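Local atomic coordinates of hypothetical protein PP5205 (Pseudomonas putida, PDB entry 2G2X), a protein that is of unknown function but adopts the EVE fold, related to PUA and ASCH domains, and may by that kinship bind modified nucleic acid. Residues L13-L18 / F49-C54; A24-V29 / V97-V102; N36-M41 / L132-V137; D45-Y50 / A63-A68; G112-Q117 / A143-L148. All coordinates share one frame; numbering follows the deposited sequence.

Contact 1: L13-L18 / F49-C54; sequences LSIEAL and FYHSSC
His51 NE2 accepts the backbone N-H of Ile15 at 3.2 Å, with an N-H...acceptor angle of 154°. The donor lies almost in the imidazole plane, only 2° out of it, so this bond meets the ring at its edge and helps to hold its turn about chi2. As an acceptor in this bond, NE2 should carry no proton. Ser14 packs its CA 3.5 Å from the same NE2, and Glu16 OE1 comes near the ring edge at CE1 without bonding to it. The bonded N-H belongs to the first turn of helix 15-21, where Ser14 is the N-cap: its OG accepts from Ala17 N at 3.0 Å. The pair thus ties the start of this helix to the end of strand 46-51 in the mixed sheet of the EVE domain. Beside the imidazole, Phe49 sets its ring against the helix start. Ile15 CA stands over one face, 4.0 Å above the plane, while Leu13 O sits at the edge, 3.3 Å from Phe49 CE2; that oxygen is hydrogen-bonded to Ser8 OG. Ile15 has CG1 anti to the backbone N (chi1 -176°), which lays CD1 3.7 Å from Phe49 CD1 as the two side chains run past each other in opposite directions. Leu18 CD2 approaches Phe49 CE1 at 3.8 Å, and the ring of Trp26 meets Phe49 with its plane steeply inclined.

Contact 2: A24-V29 / V97-V102; sequences ARWDGV and VDVAHV
Trp26 starts with CB against strand 97-102, 3.3 Å from Val97 O and 3.9 Å from Val97 CG2. With CG anti to the backbone N (chi1 -158°), the indole is carried along the face shared with Val97 and Val99, and its CE3 meets Val99 CG2 at 3.9 Å, near the ring plane. Farther out the indole leaves this strand for the aromatic core: it meets Phe47 edge-to-face and packs on Met6, and a bound sulfate, probably from the crystallisation liquor, lies about 3 Å from the side chain, nearest atoms. The backbones pair antiparallel at the outer strand of the sheet. Ala24 and Val99 form a hydrogen-bonded pair, Ala24 N giving to Val99 O at 2.9 Å and Val99 N to Ala24 O at 2.8 Å, and Trp26 N reaches Val97 O. Between them Arg25 and Asp98 make a non-hydrogen-bonded pair on the other face. Asp98 OD1 lies 3.3 Å from Arg25 CA but takes its hydrogen bond from Tyr70 OH, while Arg25 NE turns to the anti lone pair of Asp27 OD2 at 2.9 Å. The cross-strand grip therefore rests on backbone bonds and apolar packing, and the opposite charges of Arg25 and Asp98 are each engaged elsewhere.

Contact 3: N36-M41 / L132-V137; sequences NFLRAM and LSVMPV
Phe37 presses its ring against Pro136, whose CD stands 3.5 Å from the ring centroid and 13° off the normal, a CH-pi contact over one face. This joins helix 32-38 to the edge strand 134-136 of the mixed sheet in the EVE domain. At the ring edge, Leu132 CD2 approaches Phe37 CE2 to 3.8 Å. Val134 lies nearer the helix backbone: its CG1, anti to the backbone N (chi1 179°), touches Phe37 CB at 3.7 Å and Leu38 CD2 at 4.0 Å. With alanine in place of Phe37, Pro136 CD and Leu132 CD2 would probably lose their aromatic partner, opening a gap between helix and strand. In the next shell, backbone bonds of Met135 to Leu5 set the strand in place, while the type I turn from Leu38 to Met41 swings the chain back toward the sheet. From there the selenomethionine Met41, extended beyond CG, brings its CE to 3.6 Å from Val134 CG1.

Contact 4: D45-Y50 / A63-A68; sequences DEFFFY and ARITRA
The Phe47 ring leans over Ala63, whose CA lies 4.2 Å above one face, offset toward the rim, while Ala63 CB comes obliquely to within 3.4 Å of Phe47 CZ. Ile65 CD1 also approaches obliquely, 3.8 Å from Phe47 CD1, the two side chains crossing at about a right angle. Phe49 offers its edge to the same Ala63 CB, more loosely. Phe47 CG is held between the backbone N and the carbonyl carbon (chi1 65°), a setting that folds the ring across the neighbouring strand. The strands form the beta hairpin 46-51 and 58-71 in the middle of the sheet. Phe47 and Ala63 are a hydrogen-bonded antiparallel pair: Phe47 N gives to Ala63 O at 2.9 Å and Ala63 N to Phe47 O at 3.1 Å. Ile65 N adds a bond to Asp45 O at 2.8 Å, and Arg64 CA makes a CA-H...O contact with that oxygen. A serine in place of Phe47 would probably leave Ile65 CD1 without its aromatic partner in this contact and Ala63 CB with only the looser edge of Phe49. At the corner, Thr66 and Arg67 both face Asp98 in a classic beta bulge. Asp45 OD2 bonds to Ser42 N and Trp4 NE1, while its CB lies 3.9 Å from Ile65 CG1; polar pairing across the hairpin falls to the backbone, and Phe47, Ala63 and Ile65 supply apolar cohesion.

Contact 5: G112-Q117 / A143-L148; sequences GRLKQQ and AVIVAL
Leu148 is the knot of close packing, with its two methyls dividing the partners. CD1 touches Leu114 CD2 at 3.7 Å and Gln117 CG at 3.9 Å. CD2 lies against one face of the Arg113 guanidinium, over its centre and 3.7 Å from its plane, 3.8 Å from Arg113 CZ. A bend at chi2 (78°) folds the arginine back so that this flat face, rather than an N-H, lies on the leucine. Gln117 approaches Leu148 from the opposite direction, likewise bent at chi2. No hydrogen bond crosses between the two segments. The inner side is looser: Leu114 CD2 and Ile145 CG1 are 4.5 Å apart, yet both residues are buried, whereas Arg113 is exposed to solvent. Leu120 packs on both Leu114 and Ile145. The short helix 111-115 follows directly on strand 95-110, and helix 139-148 lies beside it; Leu114 and Ile145 both reach Ile59 of strand 58-71, and Ile145 also meets Phe48 of strand 46-51.

How the contacts relate
Contact 4 is the most buried; the other four are partly buried, contact 5 lying farthest out, about 17 Å from the chain centre to its own centre. Contacts 2 and 4 are adjoining strand pairings of one sheet, linked by backbone bonds such as Ala100 O to Arg64 N, and both rely on main-chain hydrogen bonds. Contact 1 shares Phe49 and strand 46-51 with contact 4 but adds a side-chain bond to a helix start. Contacts 3 and 5 lack hydrogen bonds between their segments: contact 3 packs a helix on the edge strand, contact 5 two helices, and Phe48 of contact 4 packs on Ile145 of contact 5.

Contact 1: L13-L18 / F49-C54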
# COMPACT_ATOMS: atom_id res chain seq x y z
N LEU A 13 6.39 8.68 -2.58
CA LEU A 13 7.07 7.39 -2.71
C LEU A 13 6.53 6.61 -3.92
O LEU A 13 5.38 6.15 -3.90
CB LEU A 13 6.91 6.56 -1.44
CG LEU A 13 7.56 5.17 -1.45
CD1 LEU A 13 9.06 5.29 -1.66
CD2 LEU A 13 7.26 4.45 -0.14
N SER A 14 7.34 6.48 -4.95
CA SER A 14 6.95 5.76 -6.16
C SER A 14 7.59 4.37 -6.15
O SER A 14 8.47 4.10 -5.33
CB SER A 14 7.42 6.51 -7.41
OG SER A 14 8.83 6.45 -7.51
N ILE A 15 7.15 3.50 -7.05
CA ILE A 15 7.71 2.16 -7.11
C ILE A 15 9.18 2.27 -7.53
O ILE A 15 10.02 1.50 -7.06
CB ILE A 15 6.92 1.25 -8.10
CG1 ILE A 15 7.49 -0.17 -8.06
CG2 ILE A 15 6.97 1.82 -9.51
CD1 ILE A 15 7.29 -0.88 -6.74
N GLU A 16 9.48 3.25 -8.38
CA GLU A 16 10.84 3.50 -8.85
C GLU A 16 11.74 3.91 -7.69
O GLU A 16 12.87 3.43 -7.55
CB GLU A 16 10.87 4.64 -9.89
CG GLU A 16 10.24 4.35 -11.25
CD GLU A 16 8.72 4.42 -11.23
OE1 GLU A 16 8.17 5.13 -10.36
OE2 GLU A 16 8.08 3.77 -12.09
N ALA A 17 11.24 4.82 -6.85
CA ALA A 17 12.00 5.30 -5.71
C ALA A 17 12.27 4.16 -4.72
O ALA A 17 13.32 4.12 -4.09
CB ALA A 17 11.24 6.43 -5.01
N LEU A 18 11.31 3.25 -4.59
CA LEU A 18 11.50 2.12 -3.68
C LEU A 18 12.62 1.22 -4.23
O LEU A 18 13.42 0.68 -3.47
CB LEU A 18 10.20 1.32 -3.54
CG LEU A 18 10.26 0.08 -2.65
CD1 LEU A 18 10.74 0.46 -1.25
CD2 LEU A 18 8.88 -0.56 -2.58
N PHE A 49 1.74 -2.12 -5.72
CA PHE A 49 2.11 -0.76 -5.38
C PHE A 49 1.24 0.15 -6.24
O PHE A 49 1.44 0.22 -7.45
CB PHE A 49 3.59 -0.55 -5.71
CG PHE A 49 4.23 0.61 -4.98
CD1 PHE A 49 5.13 0.37 -3.95
CD2 PHE A 49 3.97 1.92 -5.35
CE1 PHE A 49 5.76 1.43 -3.28
CE2 PHE A 49 4.59 3.00 -4.70
CZ PHE A 49 5.48 2.75 -3.66
N TYR A 50 0.27 0.83 -5.62
CA TYR A 50 -0.66 1.70 -6.35
C TYR A 50 -0.37 3.20 -6.26
O TYR A 50 -0.39 3.78 -5.18
CB TYR A 50 -2.09 1.44 -5.87
CG TYR A 50 -3.16 2.21 -6.62
CD1 TYR A 50 -3.76 1.68 -7.76
CD2 TYR A 50 -3.57 3.47 -6.18
CE1 TYR A 50 -4.75 2.38 -8.45
CE2 TYR A 50 -4.56 4.18 -6.86
CZ TYR A 50 -5.15 3.63 -7.99
OH TYR A 50 -6.12 4.35 -8.65
N HIS A 51 -0.12 3.83 -7.41
CA HIS A 51 0.15 5.26 -7.47
C HIS A 51 -1.18 6.02 -7.43
O HIS A 51 -1.95 5.96 -8.39
CB HIS A 51 0.91 5.62 -8.74
CG HIS A 51 2.35 5.22 -8.72
ND1 HIS A 51 3.18 5.35 -9.81
CD2 HIS A 51 3.12 4.69 -7.73
CE1 HIS A 51 4.39 4.93 -9.50
NE2 HIS A 51 4.38 4.52 -8.24
N SER A 52 -1.43 6.72 -6.33
CA SER A 52 -2.68 7.47 -6.18
C SER A 52 -2.42 8.98 -6.11
O SER A 52 -1.27 9.42 -6.02
CB SER A 52 -3.40 7.03 -4.91
OG SER A 52 -2.59 7.27 -3.77
N SER A 53 -3.50 9.76 -6.15
CA SER A 53 -3.40 11.22 -6.09
C SER A 53 -2.36 11.73 -7.08
O SER A 53 -1.53 12.58 -6.73
CB SER A 53 -3.00 11.66 -4.68
OG SER A 53 -3.95 11.21 -3.72
N CYS A 54 -2.41 11.23 -8.31
CA CYS A 54 -1.44 11.62 -9.33
C CYS A 54 -2.08 11.63 -10.73
O CYS A 54 -3.20 11.17 -10.91
CB CYS A 54 -0.27 10.63 -9.32
SG CYS A 54 -0.80 8.91 -9.63

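Contact 2: A24-V29 / V97-V102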
# COMPACT_ATOMS: atom_id res chain seq x y z
N ALA A 24 12.28 0.33 2.53
CA ALA A 24 11.75 1.55 3.11
C ALA A 24 10.62 1.30 4.11
O ALA A 24 9.97 0.26 4.08
CB ALA A 24 11.27 2.48 2.01
N ARG A 25 10.39 2.28 4.98
CA ARG A 25 9.33 2.17 5.97
C ARG A 25 8.01 2.70 5.39
O ARG A 25 7.99 3.72 4.72
CB ARG A 25 9.69 2.98 7.22
CG ARG A 25 8.61 2.93 8.33
CD ARG A 25 9.10 3.59 9.61
NE ARG A 25 9.26 5.03 9.45
CZ ARG A 25 10.27 5.73 9.95
NH1 ARG A 25 11.22 5.11 10.64
NH2 ARG A 25 10.34 7.04 9.76
N TRP A 26 6.92 1.98 5.64
CA TRP A 26 5.61 2.39 5.16
C TRP A 26 4.91 3.00 6.38
O TRP A 26 4.26 2.29 7.16
CB TRP A 26 4.85 1.17 4.64
CG TRP A 26 3.75 1.51 3.67
CD1 TRP A 26 2.46 1.87 3.98
CD2 TRP A 26 3.86 1.57 2.25
NE1 TRP A 26 1.77 2.15 2.82
CE2 TRP A 26 2.60 1.98 1.75
CE3 TRP A 26 4.90 1.33 1.34
CZ2 TRP A 26 2.36 2.15 0.38
CZ3 TRP A 26 4.66 1.49 -0.03
CH2 TRP A 26 3.40 1.90 -0.49
N ASP A 27 5.07 4.30 6.55
CA ASP A 27 4.49 4.99 7.70
C ASP A 27 3.36 5.97 7.32
O ASP A 27 3.09 6.18 6.15
CB ASP A 27 5.59 5.75 8.44
CG ASP A 27 6.41 6.65 7.52
OD1 ASP A 27 5.82 7.25 6.60
OD2 ASP A 27 7.64 6.76 7.71
N GLY A 28 2.71 6.54 8.34
CA GLY A 28 1.66 7.50 8.08
C GLY A 28 0.23 7.02 7.92
O GLY A 28 -0.67 7.83 7.68
N VAL A 29 -0.01 5.72 8.03
CA VAL A 29 -1.37 5.20 7.89
C VAL A 29 -2.14 5.57 9.14
O VAL A 29 -1.77 5.19 10.25
CB VAL A 29 -1.39 3.67 7.71
CG1 VAL A 29 -2.84 3.18 7.65
CG2 VAL A 29 -0.66 3.29 6.44
N VAL A 97 4.97 -0.93 8.57
CA VAL A 97 5.59 -2.17 8.13
C VAL A 97 6.70 -1.70 7.21
O VAL A 97 6.66 -0.57 6.73
CB VAL A 97 4.61 -3.08 7.33
CG1 VAL A 97 3.48 -3.55 8.25
CG2 VAL A 97 4.06 -2.34 6.12
N ASP A 98 7.70 -2.55 6.98
CA ASP A 98 8.79 -2.18 6.09
C ASP A 98 8.63 -2.96 4.80
O ASP A 98 8.23 -4.13 4.82
CB ASP A 98 10.15 -2.47 6.73
CG ASP A 98 10.47 -1.53 7.88
OD1 ASP A 98 9.85 -0.44 7.96
OD2 ASP A 98 11.34 -1.87 8.71
N VAL A 99 8.94 -2.33 3.68
CA VAL A 99 8.79 -2.97 2.39
C VAL A 99 10.04 -2.94 1.53
O VAL A 99 10.98 -2.20 1.80
CB VAL A 99 7.65 -2.30 1.59
CG1 VAL A 99 6.37 -2.27 2.42
CG2 VAL A 99 8.06 -0.88 1.18
N ALA A 100 10.03 -3.76 0.48
CA ALA A 100 11.13 -3.82 -0.45
C ALA A 100 10.55 -4.02 -1.84
O ALA A 100 9.46 -4.58 -2.01
CB ALA A 100 12.07 -4.97 -0.09
N HIS A 101 11.29 -3.54 -2.83
CA HIS A 101 10.89 -3.61 -4.22
C HIS A 101 10.97 -5.01 -4.80
O HIS A 101 11.90 -5.76 -4.50
CB HIS A 101 11.78 -2.69 -5.06
CG HIS A 101 11.53 -2.78 -6.54
ND1 HIS A 101 10.64 -1.96 -7.20
CD2 HIS A 101 12.08 -3.58 -7.49
CE1 HIS A 101 10.65 -2.24 -8.49
NE2 HIS A 101 11.52 -3.22 -8.69
N VAL A 102 9.99 -5.37 -5.62
CA VAL A 102 10.00 -6.66 -6.28
C VAL A 102 10.03 -6.45 -7.79
O VAL A 102 10.89 -6.98 -8.48
CB VAL A 102 8.78 -7.53 -5.91
CG1 VAL A 102 8.74 -8.77 -6.79
CG2 VAL A 102 8.85 -7.94 -4.45

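Contact 3: N36-M41 / L132-V137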
# COMPACT_ATOMS: atom_id res chain seq x y z
N ASN A 36 -5.48 -2.04 10.58
CA ASN A 36 -5.78 -3.43 10.91
C ASN A 36 -5.28 -4.38 9.83
O ASN A 36 -4.83 -5.48 10.14
CB ASN A 36 -7.28 -3.62 11.13
CG ASN A 36 -7.81 -2.77 12.27
OD1 ASN A 36 -7.04 -2.34 13.13
ND2 ASN A 36 -9.11 -2.53 12.28
N PHE A 37 -5.35 -3.97 8.57
CA PHE A 37 -4.86 -4.85 7.52
C PHE A 37 -3.33 -4.93 7.59
O PHE A 37 -2.76 -5.99 7.34
CB PHE A 37 -5.30 -4.36 6.14
CG PHE A 37 -6.76 -4.65 5.84
CD1 PHE A 37 -7.32 -5.89 6.16
CD2 PHE A 37 -7.56 -3.69 5.20
CE1 PHE A 37 -8.66 -6.18 5.86
CE2 PHE A 37 -8.89 -3.97 4.89
CZ PHE A 37 -9.45 -5.22 5.22
N LEU A 38 -2.67 -3.82 7.94
CA LEU A 38 -1.22 -3.83 8.07
C LEU A 38 -0.82 -4.85 9.12
O LEU A 38 0.15 -5.58 8.95
CB LEU A 38 -0.67 -2.47 8.52
CG LEU A 38 -0.59 -1.27 7.58
CD1 LEU A 38 0.18 -0.15 8.28
CD2 LEU A 38 0.11 -1.66 6.29
N ARG A 39 -1.58 -4.90 10.21
CA ARG A 39 -1.29 -5.83 11.29
C ARG A 39 -1.56 -7.28 10.95
O ARG A 39 -1.22 -8.18 11.71
CB ARG A 39 -2.08 -5.41 12.54
CG ARG A 39 -1.62 -4.07 13.10
CD ARG A 39 -2.50 -3.58 14.24
NE ARG A 39 -1.88 -2.45 14.91
CZ ARG A 39 -2.34 -1.89 16.03
NH1 ARG A 39 -3.45 -2.35 16.60
NH2 ARG A 39 -1.68 -0.88 16.58
N ALA A 40 -2.18 -7.51 9.80
CA ALA A 40 -2.48 -8.87 9.37
C ALA A 40 -1.41 -9.37 8.41
O ALA A 40 -1.34 -10.55 8.11
CB ALA A 40 -3.84 -8.92 8.69
N MSE A 41 -0.56 -8.45 7.94
CA MSE A 41 0.49 -8.81 7.00
C MSE A 41 1.59 -9.64 7.62
O MSE A 41 1.86 -9.56 8.82
CB MSE A 41 1.09 -7.55 6.38
CG MSE A 41 0.13 -6.81 5.45
SE MSE A 41 0.79 -5.12 4.82
CE MSE A 41 -0.66 -4.61 3.67
N LEU A 132 -10.00 3.69 1.54
CA LEU A 132 -9.07 2.70 2.09
C LEU A 132 -7.77 2.67 1.27
O LEU A 132 -7.80 2.47 0.06
CB LEU A 132 -9.75 1.32 2.05
CG LEU A 132 -9.19 0.21 2.94
CD1 LEU A 132 -9.38 0.59 4.40
CD2 LEU A 132 -9.91 -1.10 2.62
N SER A 133 -6.64 2.87 1.94
CA SER A 133 -5.34 2.89 1.27
C SER A 133 -4.57 1.58 1.42
O SER A 133 -3.48 1.42 0.86
CB SER A 133 -4.48 4.03 1.80
OG SER A 133 -4.10 3.78 3.15
N VAL A 134 -5.12 0.66 2.20
CA VAL A 134 -4.50 -0.64 2.43
C VAL A 134 -5.61 -1.65 2.37
O VAL A 134 -6.65 -1.48 3.01
CB VAL A 134 -3.83 -0.72 3.83
CG1 VAL A 134 -3.22 -2.10 4.03
CG2 VAL A 134 -2.77 0.37 3.97
N MSE A 135 -5.41 -2.72 1.61
CA MSE A 135 -6.47 -3.72 1.46
C MSE A 135 -5.96 -5.09 1.06
O MSE A 135 -4.89 -5.22 0.46
CB MSE A 135 -7.46 -3.24 0.40
CG MSE A 135 -6.81 -3.11 -0.97
SE MSE A 135 -7.87 -2.21 -2.32
CE MSE A 135 -7.61 -0.39 -1.72
N PRO A 136 -6.71 -6.14 1.39
CA PRO A 136 -6.27 -7.48 1.01
C PRO A 136 -6.62 -7.70 -0.45
O PRO A 136 -7.48 -7.01 -1.00
CB PRO A 136 -7.09 -8.38 1.93
CG PRO A 136 -8.38 -7.62 2.07
CD PRO A 136 -7.88 -6.20 2.30
N VAL A 137 -5.95 -8.66 -1.08
CA VAL A 137 -6.21 -9.00 -2.48
C VAL A 137 -6.31 -10.52 -2.52
O VAL A 137 -5.42 -11.22 -2.03
CB VAL A 137 -5.05 -8.56 -3.41
CG1 VAL A 137 -5.30 -9.09 -4.83
CG2 VAL A 137 -4.93 -7.04 -3.41

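Contact 4: D45-Y50 / A63-A68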
# COMPACT_ATOMS: atom_id res chain seq x y z
N ASP A 45 4.85 -11.45 2.37
CA ASP A 45 3.61 -11.13 1.68
C ASP A 45 3.96 -10.14 0.58
O ASP A 45 4.90 -9.35 0.72
CB ASP A 45 2.57 -10.50 2.62
CG ASP A 45 1.84 -11.53 3.47
OD1 ASP A 45 2.02 -12.75 3.26
OD2 ASP A 45 1.06 -11.12 4.36
N GLU A 46 3.22 -10.17 -0.51
CA GLU A 46 3.47 -9.25 -1.60
C GLU A 46 2.26 -8.36 -1.78
O GLU A 46 1.15 -8.75 -1.42
CB GLU A 46 3.77 -10.04 -2.88
CG GLU A 46 5.02 -10.88 -2.74
CD GLU A 46 5.22 -11.85 -3.89
OE1 GLU A 46 4.36 -12.73 -4.06
OE2 GLU A 46 6.24 -11.72 -4.60
N PHE A 47 2.47 -7.17 -2.32
CA PHE A 47 1.35 -6.26 -2.53
C PHE A 47 1.54 -5.43 -3.80
O PHE A 47 2.66 -5.16 -4.22
CB PHE A 47 1.17 -5.31 -1.33
CG PHE A 47 2.34 -4.35 -1.12
CD1 PHE A 47 3.45 -4.73 -0.38
CD2 PHE A 47 2.30 -3.06 -1.65
CE1 PHE A 47 4.52 -3.84 -0.16
CE2 PHE A 47 3.35 -2.16 -1.45
CZ PHE A 47 4.46 -2.55 -0.70
N PHE A 48 0.43 -5.04 -4.41
CA PHE A 48 0.49 -4.20 -5.59
C PHE A 48 0.76 -2.77 -5.11
O PHE A 48 0.11 -2.29 -4.18
CB PHE A 48 -0.83 -4.26 -6.37
CG PHE A 48 -1.03 -5.56 -7.11
CD1 PHE A 48 -0.05 -6.04 -7.98
CD2 PHE A 48 -2.19 -6.31 -6.93
CE1 PHE A 48 -0.21 -7.25 -8.65
CE2 PHE A 48 -2.36 -7.53 -7.60
CZ PHE A 48 -1.37 -8.00 -8.46
N PHE A 49 1.74 -2.12 -5.72
CA PHE A 49 2.11 -0.76 -5.38
C PHE A 49 1.24 0.15 -6.24
O PHE A 49 1.44 0.22 -7.45
CB PHE A 49 3.59 -0.55 -5.71
CG PHE A 49 4.23 0.61 -4.98
CD1 PHE A 49 5.13 0.37 -3.95
CD2 PHE A 49 3.97 1.92 -5.35
CE1 PHE A 49 5.76 1.43 -3.28
CE2 PHE A 49 4.59 3.00 -4.70
CZ PHE A 49 5.48 2.75 -3.66
N TYR A 50 0.27 0.83 -5.62
CA TYR A 50 -0.66 1.70 -6.35
C TYR A 50 -0.37 3.20 -6.26
O TYR A 50 -0.39 3.78 -5.18
CB TYR A 50 -2.09 1.44 -5.87
CG TYR A 50 -3.16 2.21 -6.62
CD1 TYR A 50 -3.76 1.68 -7.76
CD2 TYR A 50 -3.57 3.47 -6.18
CE1 TYR A 50 -4.75 2.38 -8.45
CE2 TYR A 50 -4.56 4.18 -6.86
CZ TYR A 50 -5.15 3.63 -7.99
OH TYR A 50 -6.12 4.35 -8.65
N ALA A 63 5.71 -5.14 -4.70
CA ALA A 63 6.69 -5.02 -3.63
C ALA A 63 6.34 -6.08 -2.58
O ALA A 63 5.30 -6.73 -2.68
CB ALA A 63 6.64 -3.62 -3.01
N ARG A 64 7.20 -6.24 -1.58
CA ARG A 64 6.97 -7.23 -0.54
C ARG A 64 7.18 -6.69 0.87
O ARG A 64 7.87 -5.69 1.06
CB ARG A 64 7.89 -8.44 -0.76
CG ARG A 64 9.38 -8.14 -0.59
CD ARG A 64 10.21 -9.42 -0.72
NE ARG A 64 11.62 -9.20 -0.40
CZ ARG A 64 12.45 -8.47 -1.13
NH1 ARG A 64 12.01 -7.88 -2.24
NH2 ARG A 64 13.72 -8.31 -0.76
N ILE A 65 6.58 -7.36 1.85
CA ILE A 65 6.70 -6.96 3.25
C ILE A 65 7.97 -7.57 3.83
O ILE A 65 8.13 -8.79 3.82
CB ILE A 65 5.51 -7.47 4.08
CG1 ILE A 65 4.19 -7.00 3.45
CG2 ILE A 65 5.63 -6.98 5.52
CD1 ILE A 65 4.10 -5.49 3.27
N THR A 66 8.86 -6.72 4.34
CA THR A 66 10.12 -7.18 4.93
C THR A 66 10.12 -7.10 6.45
O THR A 66 11.06 -7.55 7.09
CB THR A 66 11.35 -6.38 4.39
OG1 THR A 66 11.14 -4.98 4.58
CG2 THR A 66 11.57 -6.68 2.91
N ARG A 67 9.07 -6.52 7.02
CA ARG A 67 8.94 -6.43 8.48
C ARG A 67 7.47 -6.26 8.86
O ARG A 67 6.82 -5.30 8.45
CB ARG A 67 9.76 -5.27 9.06
CG ARG A 67 9.73 -5.28 10.59
CD ARG A 67 10.44 -4.10 11.28
NE ARG A 67 10.31 -4.24 12.73
CZ ARG A 67 10.65 -3.33 13.63
NH1 ARG A 67 11.15 -2.16 13.26
NH2 ARG A 67 10.47 -3.59 14.92
N ALA A 68 6.96 -7.19 9.66
CA ALA A 68 5.57 -7.16 10.09
C ALA A 68 5.29 -5.92 10.93
O ALA A 68 6.21 -5.23 11.38
CB ALA A 68 5.23 -8.42 10.87

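Contact 5: G112-Q117 / A143-L148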
# COMPACT_ATOMS: atom_id res chain seq x y z
N GLY A 112 -8.60 3.22 -14.74
CA GLY A 112 -9.71 3.01 -15.65
C GLY A 112 -9.75 1.58 -16.14
O GLY A 112 -10.82 0.96 -16.21
N ARG A 113 -8.59 1.05 -16.50
CA ARG A 113 -8.49 -0.32 -16.98
C ARG A 113 -8.96 -1.26 -15.87
O ARG A 113 -9.70 -2.21 -16.11
CB ARG A 113 -7.04 -0.63 -17.36
CG ARG A 113 -6.87 -1.88 -18.20
CD ARG A 113 -7.25 -1.63 -19.65
NE ARG A 113 -7.22 -2.86 -20.44
CZ ARG A 113 -8.16 -3.80 -20.39
NH1 ARG A 113 -9.21 -3.65 -19.58
NH2 ARG A 113 -8.05 -4.89 -21.12
N LEU A 114 -8.54 -0.97 -14.64
CA LEU A 114 -8.89 -1.78 -13.49
C LEU A 114 -10.38 -1.77 -13.17
O LEU A 114 -10.93 -2.79 -12.76
CB LEU A 114 -8.10 -1.31 -12.27
CG LEU A 114 -6.57 -1.40 -12.38
CD1 LEU A 114 -5.93 -0.65 -11.21
CD2 LEU A 114 -6.13 -2.87 -12.42
N LYS A 115 -11.04 -0.63 -13.35
CA LYS A 115 -12.47 -0.55 -13.07
C LYS A 115 -13.27 -1.33 -14.10
O LYS A 115 -14.42 -1.70 -13.86
CB LYS A 115 -12.94 0.91 -13.03
CG LYS A 115 -12.22 1.75 -11.99
CD LYS A 115 -12.94 3.06 -11.70
CE LYS A 115 -14.21 2.82 -10.91
NZ LYS A 115 -14.91 4.10 -10.58
N GLN A 116 -12.66 -1.60 -15.25
CA GLN A 116 -13.31 -2.35 -16.31
C GLN A 116 -13.25 -3.86 -16.04
O GLN A 116 -13.81 -4.65 -16.79
CB GLN A 116 -12.66 -2.07 -17.67
CG GLN A 116 -12.77 -0.63 -18.14
CD GLN A 116 -12.25 -0.45 -19.56
OE1 GLN A 116 -11.10 -0.75 -19.85
NE2 GLN A 116 -13.11 0.06 -20.44
N GLN A 117 -12.56 -4.26 -14.97
CA GLN A 117 -12.45 -5.68 -14.65
C GLN A 117 -13.55 -6.15 -13.72
O GLN A 117 -13.51 -5.87 -12.52
CB GLN A 117 -11.10 -6.00 -14.01
CG GLN A 117 -9.91 -5.62 -14.85
CD GLN A 117 -9.99 -6.20 -16.25
OE1 GLN A 117 -10.04 -7.42 -16.42
NE2 GLN A 117 -10.01 -5.33 -17.25
N ALA A 143 -4.55 -12.74 -9.79
CA ALA A 143 -4.41 -13.32 -11.12
C ALA A 143 -4.97 -12.43 -12.22
O ALA A 143 -4.35 -12.26 -13.26
CB ALA A 143 -5.10 -14.69 -11.17
N VAL A 144 -6.14 -11.84 -12.00
CA VAL A 144 -6.70 -10.99 -13.04
C VAL A 144 -5.79 -9.77 -13.26
O VAL A 144 -5.57 -9.35 -14.39
CB VAL A 144 -8.15 -10.53 -12.72
CG1 VAL A 144 -8.99 -11.72 -12.28
CG2 VAL A 144 -8.15 -9.45 -11.68
N ILE A 145 -5.25 -9.22 -12.17
CA ILE A 145 -4.38 -8.06 -12.29
C ILE A 145 -3.06 -8.36 -12.99
O ILE A 145 -2.62 -7.57 -13.83
CB ILE A 145 -4.12 -7.42 -10.92
CG1 ILE A 145 -5.43 -6.81 -10.40
CG2 ILE A 145 -3.03 -6.38 -11.02
CD1 ILE A 145 -5.43 -6.52 -8.91
N VAL A 146 -2.42 -9.48 -12.67
CA VAL A 146 -1.16 -9.83 -13.33
C VAL A 146 -1.44 -10.18 -14.79
O VAL A 146 -0.57 -10.05 -15.65
CB VAL A 146 -0.44 -11.03 -12.65
CG1 VAL A 146 0.03 -10.64 -11.26
CG2 VAL A 146 -1.36 -12.23 -12.59
N ALA A 147 -2.66 -10.62 -15.07
CA ALA A 147 -3.04 -10.97 -16.43
C ALA A 147 -3.17 -9.69 -17.27
O ALA A 147 -3.01 -9.73 -18.49
CB ALA A 147 -4.34 -11.75 -16.44
N LEU A 148 -3.46 -8.57 -16.62
CA LEU A 148 -3.58 -7.29 -17.32
C LEU A 148 -2.19 -6.82 -17.73
O LEU A 148 -2.01 -6.16 -18.75
CB LEU A 148 -4.21 -6.22 -16.43
CG LEU A 148 -5.73 -6.10 -16.44
CD1 LEU A 148 -6.16 -4.97 -15.50
CD2 LEU A 148 -6.21 -5.81 -17.87